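Local atomic coordinates of dephospho-CoA kinase (Mycobacterium paratuberculosis, PDB entry 6N39), a protein that probably phosphorylates the 3'-hydroxyl of dephospho-CoA with ATP, the last step of coenzyme A biosynthesis, and carries a C-terminal UPF0157 (GrpB) domain involved in proper folding. Residues A[268-279]-A[337-348]; A[249-259]-A[354-362]. One frame throughout, in Å; residues are numbered along the deposited sequence.

Both contacts belong to the C-terminal UPF0157 (GrpB) region, the part involved in the proper folding of the full-length enzyme, and lie away from the predicted ATP-binding residues. Their centres are about 12 Å apart. Interaction 1 pairs the two central strands, 270-276 and 339-345, of a four-stranded mixed sheet; interaction 2 packs the edge strand 249-253 and the turn after it against helix 349-363. Along the chain the order is 249-259, 268-279, 337-348, 354-362, so the inner pair of segments is enclosed by the outer pair. Strand 249-253 runs antiparallel beside 270-276, and helix 349-363 directly follows strand 339-345, which joins sheet and helix into one layered unit.

Interaction 1: residues A[268-279]-A[337-348]; sequences DVIDIQITVESL and RPTNVHIRVDGW
Asp271 OD2 receives two side-chain donors from the neighbouring strand. His342 NE2 reaches its anti lone pair at 3.0 Å, nearly straight and with ring and carboxylate close to coplanar, while Asn340 ND2 arrives from above the carboxylate plane at 3.2 Å. Two residues on, the extended Gln273 chain, with CG opposite the backbone N (chi1 179°), brings OE1 to Arg344 NH1 at 2.9 Å; amide and guanidinium planes stand 71° apart. At the start of the pair Arg337 NH1 and NH2 both grip Asp268 OD1, NH2 at 2.9 Å, in a salt bridge. Bends at chi2 and chi3 fold this arginine back so that NE and NH2 also reach Pro338 O, the oxygen that accepts from Ile270 N, and Ile270 CG1 lies over the centre of its guanidinium.

These groups decorate two parallel strands, 270-276 and 339-345, in the middle of a mixed four-stranded sheet of the GrpB domain. Backbone bonds alternate regularly from Ile270 N to Pro338 O through Asp346 N to Val276 O. The face opposite Asp271 and His342 is largely apolar: Ile274 CD1 meets Val341 CG1 at 3.6 Å, and Val276 CG1 meets Ile343 CG2 at the same separation. Beyond the strands, Leu279 CD1 touches the edge of the Trp348 ring at CH2, 4.0 Å away.

A second shell fixes the polar groups. Lys327 bonds His342 ND1, Asp303 forms a salt bridge with Arg344 NE, and Gln351 O takes Gln273 NE2. Trp228 also donates to Asp268 OD1, and Gln231 accepts from Arg337 NH1; helix 228-243, which supplies both, packs on Ile270, Ile272 and Thr339.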
loop_
_atom_site.group_PDB
_atom_site.type_symbol
_atom_site.label_atom_id
_atom_site.label_comp_id
_atom_site.label_asym_id
_atom_site.label_seq_id
_atom_site.Cartn_x
_atom_site.Cartn_y
_atom_site.Cartn_z
ATOM N N ASP A 268 -8.175 -16.087 -1.223
ATOM C CA ASP A 268 -7.983 -14.668 -1.574
ATOM C C ASP A 268 -7.150 -13.958 -0.498
ATOM O O ASP A 268 -7.607 -13.101 0.259
ATOM C CB ASP A 268 -9.321 -13.969 -1.803
ATOM C CG ASP A 268 -9.158 -12.621 -2.553
ATOM O OD1 ASP A 268 -8.047 -12.049 -2.554
ATOM O OD2 ASP A 268 -10.142 -12.134 -3.136
ATOM N N VAL A 269 -5.879 -14.318 -0.463
ATOM C CA VAL A 269 -4.907 -13.642 0.382
ATOM C C VAL A 269 -3.616 -13.535 -0.418
ATOM O O VAL A 269 -3.195 -14.500 -1.065
ATOM C CB VAL A 269 -4.704 -14.381 1.723
ATOM C CG1 VAL A 269 -4.482 -15.852 1.487
ATOM C CG2 VAL A 269 -3.550 -13.762 2.525
ATOM N N ILE A 270 -3.018 -12.355 -0.429
ATOM C CA ILE A 270 -1.811 -12.121 -1.215
ATOM C C ILE A 270 -0.592 -12.409 -0.348
ATOM O O ILE A 270 -0.456 -11.853 0.745
ATOM C CB ILE A 270 -1.789 -10.680 -1.755
ATOM C CG1 ILE A 270 -2.861 -10.534 -2.846
ATOM C CG2 ILE A 270 -0.398 -10.320 -2.294
ATOM C CD1 ILE A 270 -2.926 -9.155 -3.479
ATOM N N ASP A 271 0.305 -13.278 -0.823
ATOM C CA ASP A 271 1.545 -13.556 -0.099
ATOM C C ASP A 271 2.700 -12.774 -0.699
ATOM O O ASP A 271 2.892 -12.780 -1.923
ATOM C CB ASP A 271 1.889 -15.046 -0.109
ATOM C CG ASP A 271 0.897 -15.863 0.682
ATOM O OD1 ASP A 271 -0.164 -16.195 0.123
ATOM O OD2 ASP A 271 1.190 -16.157 1.857
ATOM N N ILE A 272 3.488 -12.149 0.180
ATOM C CA ILE A 272 4.682 -11.392 -0.169
ATOM C C ILE A 272 5.848 -11.931 0.647
ATOM O O ILE A 272 5.686 -12.234 1.829
ATOM C CB ILE A 272 4.516 -9.891 0.146
ATOM C CG1 ILE A 272 3.246 -9.323 -0.492
ATOM C CG2 ILE A 272 5.778 -9.140 -0.288
ATOM C CD1 ILE A 272 3.262 -9.362 -2.044
ATOM N N GLN A 273 7.033 -12.015 0.048
ATOM C CA GLN A 273 8.234 -12.322 0.815
ATOM C C GLN A 273 9.180 -11.128 0.786
ATOM O O GLN A 273 9.538 -10.643 -0.291
ATOM C CB GLN A 273 8.947 -13.567 0.268
ATOM C CG GLN A 273 10.228 -13.880 1.043
ATOM C CD GLN A 273 10.891 -15.155 0.587
ATOM O OE1 GLN A 273 10.737 -16.205 1.222
ATOM N NE2 GLN A 273 11.647 -15.079 -0.524
ATOM N N ILE A 274 9.589 -10.671 1.966
ATOM C CA ILE A 274 10.717 -9.761 2.123
ATOM C C ILE A 274 11.943 -10.596 2.466
ATOM O O ILE A 274 11.946 -11.320 3.480
ATOM C CB ILE A 274 10.449 -8.724 3.226
ATOM C CG1 ILE A 274 9.165 -7.924 2.938
ATOM C CG2 ILE A 274 11.658 -7.806 3.385
ATOM C CD1 ILE A 274 8.773 -6.994 4.102
ATOM N N THR A 275 12.983 -10.502 1.632
ATOM C CA THR A 275 14.255 -11.152 1.907
ATOM C C THR A 275 15.148 -10.194 2.687
ATOM O O THR A 275 15.355 -9.056 2.257
ATOM C CB THR A 275 14.941 -11.579 0.599
ATOM O OG1 THR A 275 14.157 -12.585 -0.057
ATOM C CG2 THR A 275 16.307 -12.156 0.882
ATOM N N VAL A 276 15.658 -10.644 3.838
ATOM C CA VAL A 276 16.532 -9.828 4.680
ATOM C C VAL A 276 17.858 -10.551 4.839
ATOM O O VAL A 276 18.019 -11.698 4.426
ATOM C CB VAL A 276 15.916 -9.516 6.065
ATOM C CG1 VAL A 276 14.617 -8.718 5.902
ATOM C CG2 VAL A 276 15.646 -10.826 6.848
ATOM N N GLU A 277 18.819 -9.869 5.463
ATOM C CA GLU A 277 20.133 -10.481 5.588
ATOM C C GLU A 277 20.294 -11.314 6.855
ATOM O O GLU A 277 21.228 -12.118 6.918
ATOM C CB GLU A 277 21.227 -9.414 5.517
ATOM C CG GLU A 277 21.606 -8.796 6.827
ATOM C CD GLU A 277 22.704 -7.755 6.676
ATOM O OE1 GLU A 277 22.751 -6.818 7.504
ATOM O OE2 GLU A 277 23.512 -7.873 5.725
ATOM N N SER A 278 19.398 -11.174 7.837
ATOM C CA SER A 278 19.499 -11.877 9.116
ATOM C C SER A 278 18.163 -11.763 9.843
ATOM O O SER A 278 17.326 -10.923 9.507
ATOM C CB SER A 278 20.602 -11.280 9.994
ATOM O OG SER A 278 20.152 -10.004 10.434
ATOM N N LEU A 279 17.988 -12.585 10.883
ATOM C CA LEU A 279 16.781 -12.452 11.695
ATOM C C LEU A 279 16.810 -11.183 12.551
ATOM O O LEU A 279 15.750 -10.627 12.855
ATOM C CB LEU A 279 16.584 -13.697 12.572
ATOM C CG LEU A 279 16.225 -15.022 11.871
ATOM C CD1 LEU A 279 16.244 -16.187 12.833
ATOM C CD2 LEU A 279 14.865 -14.925 11.192
ATOM N N ARG A 337 -8.000 -6.109 2.127
ATOM C CA ARG A 337 -6.904 -6.707 1.358
ATOM C C ARG A 337 -6.057 -7.603 2.258
ATOM O O ARG A 337 -4.903 -7.282 2.591
ATOM C CB ARG A 337 -6.049 -5.613 0.710
ATOM C CG ARG A 337 -4.888 -6.121 -0.193
ATOM C CD ARG A 337 -5.352 -7.105 -1.276
ATOM N NE ARG A 337 -5.500 -8.470 -0.748
ATOM C CZ ARG A 337 -6.259 -9.400 -1.316
ATOM N NH1 ARG A 337 -6.938 -9.118 -2.434
ATOM N NH2 ARG A 337 -6.365 -10.600 -0.761
ATOM N N PRO A 338 -6.592 -8.755 2.662
ATOM C CA PRO A 338 -5.770 -9.716 3.406
ATOM C C PRO A 338 -4.473 -10.021 2.669
ATOM O O PRO A 338 -4.460 -10.253 1.454
ATOM C CB PRO A 338 -6.675 -10.947 3.515
ATOM C CG PRO A 338 -8.084 -10.381 3.452
ATOM C CD PRO A 338 -7.971 -9.238 2.461
ATOM N N THR A 339 -3.377 -10.020 3.430
ATOM C CA THR A 339 -2.013 -10.100 2.921
ATOM C C THR A 339 -1.144 -10.774 3.976
ATOM O O THR A 339 -1.179 -10.367 5.139
ATOM C CB THR A 339 -1.433 -8.695 2.646
ATOM O OG1 THR A 339 -2.351 -7.898 1.893
ATOM C CG2 THR A 339 -0.099 -8.771 1.923
ATOM N N ASN A 340 -0.352 -11.761 3.577
ATOM C CA ASN A 340 0.697 -12.320 4.421
ATOM C C ASN A 340 2.049 -11.782 3.977
ATOM O O ASN A 340 2.342 -11.747 2.783
ATOM C CB ASN A 340 0.730 -13.853 4.341
ATOM C CG ASN A 340 -0.501 -14.488 4.882
ATOM O OD1 ASN A 340 -1.082 -14.010 5.854
ATOM N ND2 ASN A 340 -0.914 -15.594 4.266
ATOM N N VAL A 341 2.879 -11.372 4.932
ATOM C CA VAL A 341 4.203 -10.841 4.624
ATOM C C VAL A 341 5.221 -11.710 5.353
ATOM O O VAL A 341 5.447 -11.545 6.557
ATOM C CB VAL A 341 4.347 -9.364 5.015
ATOM C CG1 VAL A 341 5.752 -8.846 4.699
ATOM C CG2 VAL A 341 3.319 -8.510 4.276
ATOM N N HIS A 342 5.840 -12.634 4.629
ATOM C CA HIS A 342 6.859 -13.517 5.185
ATOM C C HIS A 342 8.211 -12.819 5.118
ATOM O O HIS A 342 8.578 -12.277 4.076
ATOM C CB HIS A 342 6.916 -14.839 4.401
ATOM C CG HIS A 342 5.582 -15.501 4.213
ATOM N ND1 HIS A 342 5.110 -16.477 5.063
ATOM C CD2 HIS A 342 4.631 -15.343 3.261
ATOM C CE1 HIS A 342 3.917 -16.880 4.655
ATOM N NE2 HIS A 342 3.602 -16.206 3.564
ATOM N N ILE A 343 8.968 -12.857 6.204
ATOM C CA ILE A 343 10.298 -12.252 6.248
ATOM C C ILE A 343 11.290 -13.387 6.442
ATOM O O ILE A 343 11.299 -14.034 7.503
ATOM C CB ILE A 343 10.420 -11.220 7.373
ATOM C CG1 ILE A 343 9.227 -10.251 7.341
ATOM C CG2 ILE A 343 11.752 -10.468 7.266
ATOM C CD1 ILE A 343 9.318 -9.176 8.390
ATOM N N ARG A 344 12.121 -13.618 5.422
ATOM C CA ARG A 344 13.005 -14.774 5.376
ATOM C C ARG A 344 14.418 -14.333 5.020
ATOM O O ARG A 344 14.619 -13.304 4.359
ATOM C CB ARG A 344 12.491 -15.826 4.363
ATOM C CG ARG A 344 11.074 -16.387 4.703
ATOM C CD ARG A 344 10.896 -17.777 4.049
ATOM N NE ARG A 344 9.611 -18.401 4.359
ATOM C CZ ARG A 344 8.489 -18.192 3.681
ATOM N NH1 ARG A 344 8.483 -17.351 2.647
ATOM N NH2 ARG A 344 7.367 -18.824 4.042
ATOM N N VAL A 345 15.396 -15.122 5.469
ATOM C CA VAL A 345 16.807 -14.765 5.366
ATOM C C VAL A 345 17.361 -15.225 4.019
ATOM O O VAL A 345 17.183 -16.383 3.624
ATOM C CB VAL A 345 17.610 -15.376 6.529
ATOM C CG1 VAL A 345 19.119 -15.089 6.362
ATOM C CG2 VAL A 345 17.106 -14.833 7.889
ATOM N N ASP A 346 18.063 -14.320 3.343
ATOM C CA ASP A 346 18.770 -14.527 2.077
ATOM C C ASP A 346 19.512 -15.860 2.016
ATOM O O ASP A 346 20.472 -16.079 2.758
ATOM C CB ASP A 346 19.775 -13.374 1.904
ATOM C CG ASP A 346 20.418 -13.339 0.502
ATOM O OD1 ASP A 346 19.783 -13.815 -0.459
ATOM O OD2 ASP A 346 21.564 -12.844 0.381
ATOM N N GLY A 347 19.094 -16.745 1.108
ATOM C CA GLY A 347 19.755 -18.013 0.894
ATOM C C GLY A 347 19.228 -19.178 1.724
ATOM O O GLY A 347 19.479 -20.333 1.373
ATOM N N TRP A 348 18.514 -18.918 2.816
ATOM C CA TRP A 348 17.981 -20.018 3.617
ATOM C C TRP A 348 16.915 -20.788 2.832
ATOM O O TRP A 348 16.273 -20.234 1.937
ATOM C CB TRP A 348 17.390 -19.494 4.920
ATOM C CG TRP A 348 18.432 -19.023 5.914
ATOM C CD1 TRP A 348 19.770 -18.777 5.679
ATOM C CD2 TRP A 348 18.198 -18.696 7.285
ATOM N NE1 TRP A 348 20.378 -18.337 6.837
ATOM C CE2 TRP A 348 19.434 -18.272 7.834
ATOM C CE3 TRP A 348 17.060 -18.721 8.106
ATOM C CZ2 TRP A 348 19.566 -17.895 9.176
ATOM C CZ3 TRP A 348 17.189 -18.329 9.444
ATOM C CH2 TRP A 348 18.437 -17.923 9.963
HETATM O O HOH W 1 -9.049 -9.535 -4.733
#

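Interaction 2: residues A[249-259]-A[354-362]; sequences RVDHVGSTALP and ALLFVDWLT. With ACT (acetate ion), chain C.
Leu355 reaches from helix 349-363 toward strand 249-253, and its two methyls meet Arg249, which comes from the opposite direction, and Asp251. The bond to CB runs aslant to the strand; CG stands opposite the carbonyl carbon (chi1 -58°), and the branches beyond it bring the side chain to its partners. CD1 sits over the centre of the Arg249 guanidinium, 3.7 Å from CZ. CD2 comes to 3.6 Å from Asp251 CG, where the two side chains cross at about a right angle, and also touches Val253 CG1 at 4.1 Å. The polar groups beneath the methyls are held together side-on: Arg249 NE bonds Asp251 OD2 and NH2 bonds OD1, the latter at 2.8 Å and almost straight.

One turn along the helix, Val358 CG2 settles against the end of the strand, 3.5 Å from Gly254 N. Its other neighbours include the CB atoms of Val253 and Ala257. Leu258 CD2 follows, lying 3.9 Å from Leu361 CB.

Helix 349-363 thus lies over the sheet face that carries Asp251, Gln273 and Arg344, and reaches on to the short 3-10 turn after strand 249-253. There an acetate ion, probably from the crystallisation liquor, is bonded by Ser255 N and OG and by Tyr371; Lys375 also bonds that OG.

No direct hydrogen bond joins the two segments; apart from one water between Gly254 N and Ala354 O they meet by van der Waals packing. The Leu355 methyls lie on charged groups that are already paired: Arg249 and Asp251 bond along their own strand, and Arg249 NH1 turns to the C-terminal carboxylate of Pro415.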
loop_
_atom_site.group_PDB
_atom_site.type_symbol
_atom_site.label_atom_id
_atom_site.label_comp_id
_atom_site.label_asym_id
_atom_site.label_seq_id
_atom_site.Cartn_x
_atom_site.Cartn_y
_atom_site.Cartn_z
ATOM N N ARG A 249 15.324 -7.838 -1.265
ATOM C CA ARG A 249 14.384 -7.939 -2.377
ATOM C C ARG A 249 13.017 -8.218 -1.783
ATOM O O ARG A 249 12.897 -8.666 -0.636
ATOM C CB ARG A 249 14.786 -9.024 -3.395
ATOM C CG ARG A 249 14.948 -10.428 -2.821
ATOM C CD ARG A 249 15.432 -11.443 -3.896
ATOM N NE ARG A 249 14.371 -11.724 -4.861
ATOM C CZ ARG A 249 14.519 -12.439 -5.970
ATOM N NH1 ARG A 249 15.689 -12.998 -6.269
ATOM N NH2 ARG A 249 13.480 -12.609 -6.777
ATOM N N VAL A 250 11.980 -7.904 -2.553
ATOM C CA VAL A 250 10.598 -8.080 -2.111
ATOM C C VAL A 250 9.833 -8.686 -3.275
ATOM O O VAL A 250 9.947 -8.198 -4.400
ATOM C CB VAL A 250 9.958 -6.748 -1.673
ATOM C CG1 VAL A 250 8.525 -6.965 -1.148
ATOM C CG2 VAL A 250 10.826 -6.059 -0.622
ATOM N N ASP A 251 9.082 -9.759 -3.023
ATOM C CA ASP A 251 8.541 -10.541 -4.134
ATOM C C ASP A 251 7.124 -11.008 -3.843
ATOM O O ASP A 251 6.819 -11.446 -2.732
ATOM C CB ASP A 251 9.402 -11.775 -4.431
ATOM C CG ASP A 251 10.819 -11.420 -4.847
ATOM O OD1 ASP A 251 11.062 -11.281 -6.067
ATOM O OD2 ASP A 251 11.694 -11.287 -3.955
ATOM N N HIS A 252 6.280 -10.963 -4.868
ATOM C CA HIS A 252 4.952 -11.567 -4.834
ATOM C C HIS A 252 5.110 -13.078 -5.004
ATOM O O HIS A 252 5.707 -13.529 -5.982
ATOM C CB HIS A 252 4.116 -10.950 -5.958
ATOM C CG HIS A 252 2.684 -11.400 -6.010
ATOM N ND1 HIS A 252 1.906 -11.233 -7.138
ATOM C CD2 HIS A 252 1.888 -12.001 -5.094
ATOM C CE1 HIS A 252 0.691 -11.702 -6.910
ATOM N NE2 HIS A 252 0.653 -12.175 -5.679
ATOM N N VAL A 253 4.630 -13.864 -4.043
ATOM C CA VAL A 253 4.816 -15.309 -4.073
ATOM C C VAL A 253 3.470 -15.994 -3.845
ATOM O O VAL A 253 2.444 -15.344 -3.649
ATOM C CB VAL A 253 5.855 -15.778 -3.033
ATOM C CG1 VAL A 253 7.224 -15.150 -3.335
ATOM C CG2 VAL A 253 5.391 -15.387 -1.617
ATOM N N GLY A 254 3.490 -17.321 -3.850
ATOM C CA GLY A 254 2.291 -18.067 -3.532
ATOM C C GLY A 254 1.316 -18.133 -4.693
ATOM O O GLY A 254 1.604 -17.736 -5.830
ATOM N N SER A 255 0.119 -18.643 -4.384
ATOM C CA SER A 255 -0.847 -18.967 -5.435
ATOM C C SER A 255 -1.345 -17.736 -6.184
ATOM O O SER A 255 -1.662 -17.837 -7.376
ATOM C CB SER A 255 -2.050 -19.710 -4.856
ATOM O OG SER A 255 -1.782 -21.089 -4.719
ATOM N N THR A 256 -1.455 -16.578 -5.514
ATOM C CA THR A 256 -1.931 -15.404 -6.241
ATOM C C THR A 256 -0.880 -14.838 -7.184
ATOM O O THR A 256 -1.223 -13.973 -7.991
ATOM C CB THR A 256 -2.420 -14.280 -5.300
ATOM O OG1 THR A 256 -1.332 -13.741 -4.551
ATOM C CG2 THR A 256 -3.511 -14.779 -4.337
ATOM N N ALA A 257 0.365 -15.324 -7.136
ATOM C CA ALA A 257 1.409 -14.872 -8.053
ATOM C C ALA A 257 1.490 -15.688 -9.339
ATOM O O ALA A 257 2.268 -15.335 -10.231
ATOM C CB ALA A 257 2.779 -14.898 -7.364
ATOM N N LEU A 258 0.727 -16.764 -9.466
ATOM C CA LEU A 258 0.761 -17.535 -10.702
ATOM C C LEU A 258 0.052 -16.784 -11.829
ATOM O O LEU A 258 -0.855 -15.988 -11.576
ATOM C CB LEU A 258 0.106 -18.894 -10.498
ATOM C CG LEU A 258 0.756 -19.739 -9.399
ATOM C CD1 LEU A 258 0.014 -21.053 -9.221
ATOM C CD2 LEU A 258 2.225 -19.984 -9.720
ATOM N N PRO A 259 0.460 -17.007 -13.082
ATOM C CA PRO A 259 -0.266 -16.416 -14.213
ATOM C C PRO A 259 -1.746 -16.761 -14.159
ATOM O O PRO A 259 -2.128 -17.902 -13.875
ATOM C CB PRO A 259 0.410 -17.043 -15.439
ATOM C CG PRO A 259 1.779 -17.366 -14.984
ATOM C CD PRO A 259 1.654 -17.747 -13.523
ATOM N N ALA A 354 10.196 -20.270 -1.492
ATOM C CA ALA A 354 9.060 -19.395 -1.803
ATOM C C ALA A 354 9.146 -18.844 -3.230
ATOM O O ALA A 354 8.121 -18.698 -3.918
ATOM C CB ALA A 354 8.971 -18.249 -0.785
ATOM N N LEU A 355 10.359 -18.531 -3.694
ATOM C CA LEU A 355 10.552 -18.050 -5.066
ATOM C C LEU A 355 10.464 -19.200 -6.078
ATOM O O LEU A 355 9.827 -19.082 -7.156
ATOM C CB LEU A 355 11.912 -17.340 -5.153
ATOM C CG LEU A 355 12.138 -16.143 -4.205
ATOM C CD1 LEU A 355 13.558 -15.624 -4.283
ATOM C CD2 LEU A 355 11.172 -14.982 -4.507
ATOM N N LEU A 356 11.086 -20.331 -5.720
ATOM C CA LEU A 356 11.108 -21.481 -6.618
ATOM C C LEU A 356 9.696 -21.993 -6.894
ATOM O O LEU A 356 9.391 -22.396 -8.014
ATOM C CB LEU A 356 11.970 -22.596 -6.017
ATOM C CG LEU A 356 11.910 -23.965 -6.714
ATOM C CD1 LEU A 356 12.350 -23.858 -8.181
ATOM C CD2 LEU A 356 12.761 -25.047 -5.988
ATOM N N PHE A 357 8.847 -22.035 -5.869
ATOM C CA PHE A 357 7.511 -22.620 -5.998
ATOM C C PHE A 357 6.717 -21.919 -7.087
ATOM O O PHE A 357 6.083 -22.573 -7.933
ATOM C CB PHE A 357 6.815 -22.528 -4.628
ATOM C CG PHE A 357 5.493 -23.253 -4.522
ATOM C CD1 PHE A 357 5.432 -24.633 -4.470
ATOM C CD2 PHE A 357 4.316 -22.533 -4.410
ATOM C CE1 PHE A 357 4.214 -25.288 -4.343
ATOM C CE2 PHE A 357 3.103 -23.176 -4.265
ATOM C CZ PHE A 357 3.053 -24.559 -4.235
ATOM N N VAL A 358 6.793 -20.583 -7.120
ATOM C CA VAL A 358 6.133 -19.823 -8.181
ATOM C C VAL A 358 6.703 -20.187 -9.545
ATOM O O VAL A 358 5.949 -20.455 -10.497
ATOM C CB VAL A 358 6.256 -18.311 -7.922
ATOM C CG1 VAL A 358 5.643 -17.539 -9.080
ATOM C CG2 VAL A 358 5.575 -17.952 -6.613
ATOM N N ASP A 359 8.038 -20.163 -9.686
ATOM C CA ASP A 359 8.593 -20.425 -11.024
ATOM C C ASP A 359 8.284 -21.853 -11.491
ATOM O O ASP A 359 7.950 -22.090 -12.667
ATOM C CB ASP A 359 10.099 -20.173 -11.033
ATOM C CG ASP A 359 10.431 -18.696 -11.029
ATOM O OD1 ASP A 359 9.569 -17.918 -11.464
ATOM O OD2 ASP A 359 11.534 -18.309 -10.597
ATOM N N TRP A 360 8.378 -22.807 -10.568
ATOM C CA TRP A 360 8.113 -24.205 -10.871
ATOM C C TRP A 360 6.676 -24.396 -11.338
ATOM O O TRP A 360 6.436 -24.919 -12.429
ATOM C CB TRP A 360 8.422 -25.050 -9.628
ATOM C CG TRP A 360 8.030 -26.490 -9.736
ATOM C CD1 TRP A 360 8.456 -27.391 -10.669
ATOM C CD2 TRP A 360 7.135 -27.198 -8.871
ATOM N NE1 TRP A 360 7.875 -28.617 -10.442
ATOM C CE2 TRP A 360 7.065 -28.526 -9.342
ATOM C CE3 TRP A 360 6.387 -26.839 -7.743
ATOM C CZ2 TRP A 360 6.273 -29.498 -8.730
ATOM C CZ3 TRP A 360 5.599 -27.807 -7.132
ATOM C CH2 TRP A 360 5.551 -29.122 -7.632
ATOM N N LEU A 361 5.703 -23.937 -10.544
ATOM C CA LEU A 361 4.308 -24.100 -10.946
ATOM C C LEU A 361 3.996 -23.328 -12.222
ATOM O O LEU A 361 3.175 -23.779 -13.033
ATOM C CB LEU A 361 3.376 -23.672 -9.809
ATOM C CG LEU A 361 3.269 -24.654 -8.625
ATOM C CD1 LEU A 361 2.184 -24.223 -7.647
ATOM C CD2 LEU A 361 3.023 -26.077 -9.106
ATOM N N THR A 362 4.643 -22.178 -12.438
ATOM C CA THR A 362 4.442 -21.471 -13.699
ATOM C C THR A 362 4.890 -22.319 -14.881
ATOM O O THR A 362 4.244 -22.317 -15.930
ATOM C CB THR A 362 5.175 -20.125 -13.689
ATOM O OG1 THR A 362 4.635 -19.301 -12.646
ATOM C CG2 THR A 362 4.994 -19.414 -15.032
HETATM C C ACT C . 0.413 -20.823 -1.790
HETATM O O ACT C . -0.138 -21.537 -2.677
HETATM O OXT ACT C . 0.214 -19.605 -1.543
HETATM C CH3 ACT C . 1.472 -21.543 -0.851
HETATM O O HOH W 2 5.520 -19.308 -3.429
#